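Local coordinates for beta-galactoside alpha-2,6-sialyltransferase (Photobacterium sp., PDB 2Z4T), which probably transfers sialic acid from its CMP-activated donor to galactosides such as lactose, forming an alpha-2,6 linkage, at residues A[35-40]-A[190-195]; A[114-119]-A[143-148]. One frame throughout, in Å; residues are numbered along the deposited sequence.

How the contacts relate
Strands 26-35 and 39-42 lie in the N-terminal immunoglobulin-like domain, and 35-40 holds the turn between them. Contact 1 brings this turn against residues 190-195, about 150 residues later, and so closes a loop across the domain boundary. Strand 103-122 leaves the beta-sandwich and runs on into the first Rossmann-like half of the GT-B fold. There contact 2 pairs 114-119 with 143-148, the strands being joined through helix 126-141. The smaller loop of contact 2 is nested inside that of contact 1. The centres are about 11 Å apart. They meet where strands 194-201 and 103-122 lie side by side, with the backbone of N195 probably bonded to P115 and L117.

Contact 1. Residues A[35-40]-A[190-195]; sequences IDEEYV and TKHRLN
D36 and R193 form a salt bridge between the two domains of this enzyme. D36 sits in a type II beta turn, I35 to E38, of the immunoglobulin-like beta-sandwich. R193 lies just before strand 194-201 of the GT-B part, after helix 178-190. The two side chains cross at about a right angle. R193 grips side-on, with one nitrogen on each carboxylate oxygen. NE donates to OD1 of D36 at 2.9 Å and comes from above the carboxylate plane, 38° out of it. NH2 donates to the syn lone pair of OD2 of D36, also at 2.9 Å. The carboxylate and guanidinium planes are turned 44° apart. CG of R193 stands between its backbone N and carbonyl carbon (chi1 58°). From there the chain runs extended to NE and carries the guanidinium edge to D36. Other residues of the sandwich hold both partners. The backbone N of L84 bonds to D36 OD1, and D87 forms a salt bridge with R193 NH1. OD1 of the buried D36 therefore takes two bonds, from R193 NE and L84 N, and OD2 takes one from R193 NH2.

E37 is linked to H192 through water. The water donates to OE1 of E37 at 2.7 Å and accepts from the backbone N of H192 at 2.9 Å. The side chains of both E37 and H192 also touch R83. I35 and K191 add a small apolar contact. Their side chains also cross at about a right angle. The K191 chain bends at chi2 and again at chi4, and these bends leave CE, not NZ, against I35. CD1 of I35 lies 3.9 Å from CE of K191.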
loop_
_atom_site.group_PDB
_atom_site.type_symbol
_atom_site.label_atom_id
_atom_site.label_comp_id
_atom_site.label_asym_id
_atom_site.label_seq_id
_atom_site.Cartn_x
_atom_site.Cartn_y
_atom_site.Cartn_z
ATOM N N ILE A 35 -17.996 17.202 7.460
ATOM C CA ILE A 35 -16.953 18.160 7.137
ATOM C C ILE A 35 -17.539 19.537 6.887
ATOM O O ILE A 35 -18.733 19.666 6.617
ATOM C CB ILE A 35 -16.141 17.729 5.911
ATOM C CG1 ILE A 35 -17.026 17.704 4.655
ATOM C CG2 ILE A 35 -15.505 16.388 6.162
ATOM C CD1 ILE A 35 -16.260 17.618 3.339
ATOM N N ASP A 36 -16.684 20.559 6.973
ATOM C CA ASP A 36 -17.069 21.943 6.734
ATOM C C ASP A 36 -17.930 22.048 5.486
ATOM O O ASP A 36 -17.580 21.504 4.443
ATOM C CB ASP A 36 -15.824 22.829 6.592
ATOM C CG ASP A 36 -14.982 22.886 7.872
ATOM O OD1 ASP A 36 -14.303 23.918 8.085
ATOM O OD2 ASP A 36 -15.000 21.904 8.665
ATOM N N GLU A 37 -19.065 22.734 5.607
ATOM C CA GLU A 37 -19.967 23.059 4.469
ATOM C C GLU A 37 -20.776 21.879 3.981
ATOM O O GLU A 37 -21.518 22.000 3.012
ATOM C CB GLU A 37 -19.235 23.739 3.291
ATOM C CG GLU A 37 -18.196 24.723 3.759
ATOM C CD GLU A 37 -17.824 25.744 2.731
ATOM O OE1 GLU A 37 -16.711 25.649 2.181
ATOM O OE2 GLU A 37 -18.627 26.660 2.493
ATOM N N GLU A 38 -20.633 20.740 4.643
ATOM C CA GLU A 38 -21.433 19.590 4.288
ATOM C C GLU A 38 -22.885 19.844 4.689
ATOM O O GLU A 38 -23.173 20.365 5.778
ATOM C CB GLU A 38 -20.903 18.308 4.931
ATOM C CG GLU A 38 -21.658 17.050 4.497
ATOM C CD GLU A 38 -21.077 15.769 5.082
ATOM O OE1 GLU A 38 -19.883 15.769 5.485
ATOM O OE2 GLU A 38 -21.822 14.759 5.142
ATOM N N TYR A 39 -23.775 19.510 3.760
ATOM C CA TYR A 39 -25.204 19.534 3.954
ATOM C C TYR A 39 -25.640 18.259 4.677
ATOM O O TYR A 39 -25.154 17.151 4.384
ATOM C CB TYR A 39 -25.909 19.657 2.598
ATOM C CG TYR A 39 -27.409 19.518 2.704
ATOM C CD1 TYR A 39 -28.049 18.346 2.288
ATOM C CD2 TYR A 39 -28.192 20.544 3.258
ATOM C CE1 TYR A 39 -29.429 18.202 2.401
ATOM C CE2 TYR A 39 -29.578 20.405 3.378
ATOM C CZ TYR A 39 -30.181 19.225 2.947
ATOM O OH TYR A 39 -31.540 19.058 3.068
ATOM N N VAL A 40 -26.544 18.427 5.636
ATOM C CA VAL A 40 -27.063 17.314 6.413
ATOM C C VAL A 40 -28.564 17.422 6.437
ATOM O O VAL A 40 -29.118 18.501 6.685
ATOM C CB VAL A 40 -26.615 17.366 7.890
ATOM C CG1 VAL A 40 -26.944 16.065 8.586
ATOM C CG2 VAL A 40 -25.130 17.663 8.012
ATOM N N THR A 190 -11.576 24.470 -3.593
ATOM C CA THR A 190 -12.991 24.296 -3.321
ATOM C C THR A 190 -13.280 24.094 -1.833
ATOM O O THR A 190 -14.344 24.452 -1.355
ATOM C CB THR A 190 -13.508 23.120 -4.211
ATOM O OG1 THR A 190 -13.915 23.655 -5.478
ATOM C CG2 THR A 190 -14.653 22.317 -3.586
ATOM N N LYS A 191 -12.328 23.536 -1.101
ATOM C CA LYS A 191 -12.511 23.286 0.318
ATOM C C LYS A 191 -11.943 24.432 1.149
ATOM O O LYS A 191 -10.857 24.961 0.853
ATOM C CB LYS A 191 -11.863 21.953 0.697
ATOM C CG LYS A 191 -12.531 20.751 0.020
ATOM C CD LYS A 191 -14.010 20.737 0.346
ATOM C CE LYS A 191 -14.602 19.353 0.217
ATOM N NZ LYS A 191 -14.777 19.012 -1.209
ATOM N N HIS A 192 -12.645 24.839 2.194
ATOM C CA HIS A 192 -12.105 26.009 2.852
ATOM C C HIS A 192 -10.871 25.796 3.706
ATOM O O HIS A 192 -10.020 26.692 3.719
ATOM C CB HIS A 192 -13.156 27.009 3.352
ATOM C CG HIS A 192 -13.673 27.866 2.242
ATOM N ND1 HIS A 192 -13.275 29.171 2.060
ATOM C CD2 HIS A 192 -14.460 27.562 1.183
ATOM C CE1 HIS A 192 -13.840 29.650 0.967
ATOM N NE2 HIS A 192 -14.563 28.694 0.416
ATOM N N ARG A 193 -10.724 24.625 4.323
ATOM C CA ARG A 193 -9.453 24.174 4.888
ATOM C C ARG A 193 -9.367 22.709 4.424
ATOM O O ARG A 193 -10.402 22.070 4.246
ATOM C CB ARG A 193 -9.423 24.293 6.420
ATOM C CG ARG A 193 -10.539 23.498 7.115
ATOM C CD ARG A 193 -10.501 23.581 8.626
ATOM N NE ARG A 193 -11.729 23.012 9.191
ATOM C CZ ARG A 193 -11.801 22.379 10.367
ATOM N NH1 ARG A 193 -10.703 22.212 11.119
ATOM N NH2 ARG A 193 -12.966 21.894 10.790
ATOM N N LEU A 194 -8.151 22.196 4.209
ATOM C CA LEU A 194 -7.954 20.848 3.683
ATOM C C LEU A 194 -6.726 20.190 4.296
ATOM O O LEU A 194 -5.612 20.726 4.199
ATOM C CB LEU A 194 -7.849 20.855 2.145
ATOM C CG LEU A 194 -7.857 19.481 1.450
ATOM C CD1 LEU A 194 -9.219 18.747 1.607
ATOM C CD2 LEU A 194 -7.451 19.579 -0.031
ATOM N N ASN A 195 -6.948 19.054 4.959
ATOM C CA ASN A 195 -5.857 18.178 5.362
ATOM C C ASN A 195 -5.548 17.181 4.245
ATOM O O ASN A 195 -6.455 16.509 3.737
ATOM C CB ASN A 195 -6.177 17.447 6.670
ATOM C CG ASN A 195 -6.141 18.371 7.881
ATOM O OD1 ASN A 195 -5.463 19.409 7.885
ATOM N ND2 ASN A 195 -6.877 18.000 8.915
HETATM O O HOH W 1 -15.187 23.552 2.882
#

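Contact 2. Residues A[114-119]-A[143-148]; sequences APSLEV and PTAQRY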
loop_
_atom_site.group_PDB
_atom_site.type_symbol
_atom_site.label_atom_id
_atom_site.label_comp_id
_atom_site.label_asym_id
_atom_site.label_seq_id
_atom_site.Cartn_x
_atom_site.Cartn_y
_atom_site.Cartn_z
ATOM N N ALA A 114 -12.311 19.008 9.678
ATOM C CA ALA A 114 -11.736 19.486 8.417
ATOM C C ALA A 114 -11.949 18.486 7.267
ATOM O O ALA A 114 -11.814 17.269 7.464
ATOM C CB ALA A 114 -10.258 19.778 8.584
ATOM N N PRO A 115 -12.313 18.988 6.072
ATOM C CA PRO A 115 -12.268 18.159 4.865
ATOM C C PRO A 115 -10.852 17.592 4.713
ATOM O O PRO A 115 -9.857 18.295 4.958
ATOM C CB PRO A 115 -12.536 19.160 3.742
ATOM C CG PRO A 115 -13.309 20.269 4.401
ATOM C CD PRO A 115 -12.780 20.362 5.796
ATOM N N SER A 116 -10.756 16.325 4.346
ATOM C CA SER A 116 -9.456 15.678 4.250
ATOM C C SER A 116 -9.312 14.823 2.989
ATOM O O SER A 116 -10.284 14.293 2.423
ATOM C CB SER A 116 -9.172 14.849 5.496
ATOM O OG SER A 116 -9.996 13.697 5.501
ATOM N N LEU A 117 -8.073 14.713 2.554
ATOM C CA LEU A 117 -7.738 13.972 1.365
ATOM C C LEU A 117 -6.558 13.053 1.698
ATOM O O LEU A 117 -5.652 13.398 2.510
ATOM C CB LEU A 117 -7.402 14.949 0.244
ATOM C CG LEU A 117 -7.282 14.428 -1.184
ATOM C CD1 LEU A 117 -8.582 13.788 -1.633
ATOM C CD2 LEU A 117 -6.883 15.549 -2.132
ATOM N N GLU A 118 -6.618 11.855 1.114
ATOM C CA GLU A 118 -5.542 10.884 1.191
ATOM C C GLU A 118 -5.247 10.444 -0.223
ATOM O O GLU A 118 -6.152 9.975 -0.913
ATOM C CB GLU A 118 -5.971 9.681 2.000
ATOM C CG GLU A 118 -6.062 9.924 3.484
ATOM C CD GLU A 118 -6.657 8.727 4.208
ATOM O OE1 GLU A 118 -6.706 8.757 5.454
ATOM O OE2 GLU A 118 -7.085 7.769 3.519
ATOM N N VAL A 119 -3.991 10.627 -0.648
ATOM C CA VAL A 119 -3.550 10.280 -1.997
ATOM C C VAL A 119 -2.509 9.145 -1.936
ATOM O O VAL A 119 -1.558 9.205 -1.150
ATOM C CB VAL A 119 -2.975 11.512 -2.711
ATOM C CG1 VAL A 119 -2.579 11.179 -4.137
ATOM C CG2 VAL A 119 -3.977 12.683 -2.704
ATOM N N PRO A 143 -13.713 8.238 8.557
ATOM C CA PRO A 143 -14.822 8.018 7.614
ATOM C C PRO A 143 -15.039 9.125 6.575
ATOM O O PRO A 143 -15.523 8.840 5.480
ATOM C CB PRO A 143 -16.056 7.913 8.524
ATOM C CG PRO A 143 -15.590 8.450 9.901
ATOM C CD PRO A 143 -14.142 8.102 9.964
ATOM N N THR A 144 -14.693 10.367 6.892
ATOM C CA THR A 144 -15.014 11.466 5.979
ATOM C C THR A 144 -13.861 11.819 5.047
ATOM O O THR A 144 -14.003 12.708 4.201
ATOM C CB THR A 144 -15.434 12.756 6.710
ATOM O OG1 THR A 144 -14.330 13.254 7.464
ATOM C CG2 THR A 144 -16.644 12.541 7.623
ATOM N N ALA A 145 -12.721 11.146 5.201
ATOM C CA ALA A 145 -11.618 11.328 4.246
ATOM C C ALA A 145 -12.009 10.839 2.859
ATOM O O ALA A 145 -12.702 9.821 2.729
ATOM C CB ALA A 145 -10.347 10.615 4.725
ATOM N N GLN A 146 -11.593 11.592 1.839
ATOM C CA GLN A 146 -11.691 11.183 0.433
ATOM C C GLN A 146 -10.371 10.541 0.047
ATOM O O GLN A 146 -9.301 10.966 0.514
ATOM C CB GLN A 146 -11.917 12.391 -0.489
ATOM C CG GLN A 146 -13.363 12.915 -0.569
ATOM C CD GLN A 146 -14.394 11.861 -1.019
ATOM O OE1 GLN A 146 -15.528 11.858 -0.547
ATOM N NE2 GLN A 146 -13.998 10.967 -1.928
ATOM N N ARG A 147 -10.426 9.549 -0.836
ATOM C CA ARG A 147 -9.226 8.788 -1.164
ATOM C C ARG A 147 -9.009 8.676 -2.659
ATOM O O ARG A 147 -9.900 8.276 -3.408
ATOM C CB ARG A 147 -9.263 7.417 -0.497
ATOM C CG ARG A 147 -9.405 7.523 0.991
ATOM C CD ARG A 147 -9.257 6.179 1.702
ATOM N NE ARG A 147 -9.417 6.425 3.126
ATOM C CZ ARG A 147 -10.594 6.471 3.746
ATOM N NH1 ARG A 147 -11.709 6.212 3.075
ATOM N NH2 ARG A 147 -10.645 6.760 5.045
ATOM N N TYR A 148 -7.808 9.051 -3.077
ATOM C CA TYR A 148 -7.418 9.025 -4.468
ATOM C C TYR A 148 -6.266 8.046 -4.607
ATOM O O TYR A 148 -5.265 8.140 -3.880
ATOM C CB TYR A 148 -6.930 10.400 -4.918
ATOM C CG TYR A 148 -7.951 11.514 -4.941
ATOM C CD1 TYR A 148 -9.307 11.261 -4.787
ATOM C CD2 TYR A 148 -7.547 12.836 -5.169
ATOM C CE1 TYR A 148 -10.238 12.297 -4.813
ATOM C CE2 TYR A 148 -8.456 13.866 -5.212
ATOM C CZ TYR A 148 -9.805 13.593 -5.039
ATOM O OH TYR A 148 -10.712 14.615 -5.070
HETATM O O HOH W 2 -12.402 14.823 6.262
HETATM O O HOH W 3 -12.928 15.008 3.176
#
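S116, E118 and their partners Q146 and Y148 carry the backbone hydrogen bonds of this contact. The N of Q146 donates to O of S116 at 3.1 Å. The N of E118 donates to O of Q146, and the N of Y148 to O of E118, both at 2.9 Å. These bonds pair L117 with Q146, E118 with R147 and V119 with Y148 in parallel register. The strands are the two arms of a beta-alpha-beta unit, joined by helix 126-141, in the first Rossmann-like half of the GT-B fold. Strand 103-122 continues to D122, which binds magnesium in another structure of this protein.

One charged pair lies on the face of E118 and R147. The two side chains run side by side and point the same way. NE of R147 donates to OE2 of E118 at 2.7 Å, but the bond is bent, with an angle of 133° at the hydrogen. The guanidinium and carboxylate planes are 60° apart. Y120 OH also bonds to OE2. S138 OG of helix 126-141 bonds to OE1 and to R147 NH2, tying the pair to the crossover helix.

The apolar contacts are on the other face. CG of L117 is anti to the backbone N (chi1 -168°), and CD1 sits over the centre of the Y148 ring, a CH-pi contact of 3.6 Å to the centroid. F169 meets this ring edge-to-face.

Two waters bridge the strand starts. One joins A114 O, S116 OG and T144 OG1. The other accepts from S116 N and donates to T144 O at 2.7 Å.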